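Local structure of trypsin inhibitor BGIT (Momordica charantia, 1VBW) at residues A18-K21 and A22-R26. The protein inhibits serine endopeptidases, probably trypsin above all, as a member of the potato type I inhibitor family. Numbering follows the deposited sequence.
Sequences AAAK and AVIER
Lys21 lays its long side chain obliquely over that of Glu25, one helical turn further on, and ends in a salt bridge from NZ to Glu25 OE2 at 2.7 Å. The ammonium group comes to OE2 on its syn side, 31° out of the carboxylate plane, while Lys21 CG also passes 3.6 Å from Glu25 OE2, so the lysine chain runs alongside the carboxylate before its ammonium group meets it. The lysine chain is extended as far as CE and then bends at its last torsion (chi4 76°), a turn that swings NZ back to the acid. Glu25 reaches the meeting point with CG beside its own backbone N and the chain stretched beyond, and its CG rests 3.3 Å from Lys21 O. Both charged ends also bond to the backbone of Ala33, NZ to its O and OE2 to its N, so the ion pair straps the helix to the start of strand 32-37. Without the ammonium group, as with an alanine here, the Glu25 carboxylate would probably lose its charge partner and Ala33 O this donor.

Beneath the pair runs ordinary alpha-helical bonding, from Ala22 N to Ala18 O through Glu25 N to Lys21 O; the straightest of the four, Ile24 N to Ala20 O, measures 2.9 Å with an N-H...O angle of 171°. On the buried side Ile24 CD1 comes within 4.3 Å of Ala20 CB. The Ala20 methyl touches Val61, and Ile24 packs on Trp9, Leu12 and Val31 and on Val51 and Val53. Helix 17-27, the single helix of this potato inhibitor family fold, thus lies with Ile24 on strand 50-55 of the small mixed sheet and Ala20 against a loop, its Lys21-Glu25 pair clasping strand 32-37.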
ATOM      1  N   ALA A  18       8.092   4.671  -3.334  1.00  6.73           N
ATOM      2  CA  ALA A  18       8.479   5.556  -2.234  1.00  6.82           C
ATOM      3  C   ALA A  18       7.511   6.700  -2.064  1.00  6.53           C
ATOM      4  O   ALA A  18       7.112   7.027  -0.925  1.00  6.66           O
ATOM      5  CB  ALA A  18       9.889   6.122  -2.531  1.00  8.45           C
ATOM      6  N   ALA A  19       7.111   7.308  -3.186  1.00  6.50           N
ATOM      7  CA  ALA A  19       6.147   8.413  -3.082  1.00  7.06           C
ATOM      8  C   ALA A  19       4.858   7.887  -2.452  1.00  6.32           C
ATOM      9  O   ALA A  19       4.232   8.561  -1.604  1.00  7.30           O
ATOM     10  CB  ALA A  19       5.883   9.056  -4.413  1.00  9.11           C
ATOM     11  N   ALA A  20       4.413   6.720  -2.912  1.00  6.01           N
ATOM     12  CA  ALA A  20       3.189   6.140  -2.394  1.00  6.36           C
ATOM     13  C   ALA A  20       3.243   5.857  -0.921  1.00  5.83           C
ATOM     14  O   ALA A  20       2.310   6.154  -0.164  1.00  6.63           O
ATOM     15  CB  ALA A  20       2.862   4.883  -3.195  1.00  6.82           C
ATOM     16  N   LYS A  21       4.355   5.238  -0.454  1.00  6.00           N
ATOM     17  CA  LYS A  21       4.501   4.947   0.970  1.00  6.23           C
ATOM     18  C   LYS A  21       4.311   6.198   1.813  1.00  5.91           C
ATOM     19  O   LYS A  21       3.607   6.181   2.811  1.00  6.44           O
ATOM     20  CB  LYS A  21       5.876   4.309   1.228  1.00  6.95           C
ATOM     21  CG  LYS A  21       6.258   4.146   2.661  1.00  7.29           C
ATOM     22  CD  LYS A  21       7.527   3.297   2.819  1.00 10.33           C
ATOM     23  CE  LYS A  21       8.039   3.213   4.242  1.00  9.74           C
ATOM     24  NZ  LYS A  21       7.160   2.271   5.013  1.00  8.42           N
ATOM     25  N   ALA A  22       4.967   7.289   1.404  1.00  6.82           N
ATOM     26  CA  ALA A  22       4.858   8.494   2.179  1.00  8.42           C
ATOM     27  C   ALA A  22       3.470   9.087   2.162  1.00  7.13           C
ATOM     28  O   ALA A  22       2.980   9.546   3.188  1.00  8.02           O
ATOM     29  CB  ALA A  22       5.884   9.543   1.585  1.00 12.22           C
ATOM     30  N   VAL A  23       2.784   9.067   1.000  1.00  7.04           N
ATOM     31  CA  VAL A  23       1.420   9.589   0.969  1.00  6.76           C
ATOM     32  C   VAL A  23       0.516   8.743   1.877  1.00  6.35           C
ATOM     33  O   VAL A  23      -0.245   9.307   2.660  1.00  7.04           O
ATOM     34  CB  VAL A  23       0.872   9.576  -0.462  1.00  6.90           C
ATOM     35  CG1 VAL A  23      -0.636   9.864  -0.492  1.00  7.86           C
ATOM     36  CG2 VAL A  23       1.590  10.593  -1.361  1.00  8.77           C
ATOM     37  N   ILE A  24       0.608   7.434   1.734  1.00  5.51           N
ATOM     38  CA  ILE A  24      -0.281   6.527   2.510  1.00  5.23           C
ATOM     39  C   ILE A  24      -0.079   6.757   3.978  1.00  5.65           C
ATOM     40  O   ILE A  24      -1.037   6.879   4.762  1.00  6.04           O
ATOM     41  CB  ILE A  24       0.066   5.081   2.094  1.00  4.92           C
ATOM     42  CG1 ILE A  24      -0.368   4.799   0.674  1.00  5.53           C
ATOM     43  CG2 ILE A  24      -0.572   4.090   3.086  1.00  6.24           C
ATOM     44  CD1 ILE A  24       0.311   3.610   0.084  1.00  6.37           C
ATOM     45  N   GLU A  25       1.180   6.770   4.429  1.00  5.65           N
ATOM     46  CA  GLU A  25       1.452   6.811   5.852  1.00  6.28           C
ATOM     47  C   GLU A  25       1.153   8.173   6.445  1.00  7.78           C
ATOM     48  O   GLU A  25       0.950   8.238   7.676  1.00 10.12           O
ATOM     49  CB  GLU A  25       2.927   6.424   6.110  1.00  7.18           C
ATOM     50  CG  GLU A  25       3.126   4.937   5.866  1.00  6.89           C
ATOM     51  CD  GLU A  25       4.551   4.416   6.110  1.00  8.48           C
ATOM     52  OE1 GLU A  25       5.392   5.147   6.675  1.00 13.57           O
ATOM     53  OE2 GLU A  25       4.767   3.227   5.861  1.00  6.95           O
ATOM     54  N   ARG A  26       1.188   9.241   5.663  1.00  8.62           N
ATOM     55  CA  ARG A  26       0.798  10.591   6.072  1.00 10.28           C
ATOM     56  C   ARG A  26      -0.721  10.686   6.145  1.00  9.18           C
ATOM     57  O   ARG A  26      -1.277  11.255   7.094  1.00 14.30           O
ATOM     58  CB  ARG A  26       1.382  11.651   5.093  1.00 13.16           C
ATOM     59  CG  ARG A  26       2.892  11.957   5.120  1.00 12.81           C
ATOM     60  CD  ARG A  26       3.605  12.555   3.918  1.00 14.31           C
ATOM     61  NE  ARG A  26       3.155  13.920   3.630  1.00 15.62           N
ATOM     62  CZ  ARG A  26       3.902  14.973   3.897  1.00 23.04           C
ATOM     63  NH1 ARG A  26       5.065  14.985   4.478  1.00 38.67           N
ATOM     64  NH2 ARG A  26       3.304  16.077   3.503  1.00 28.04           N
TER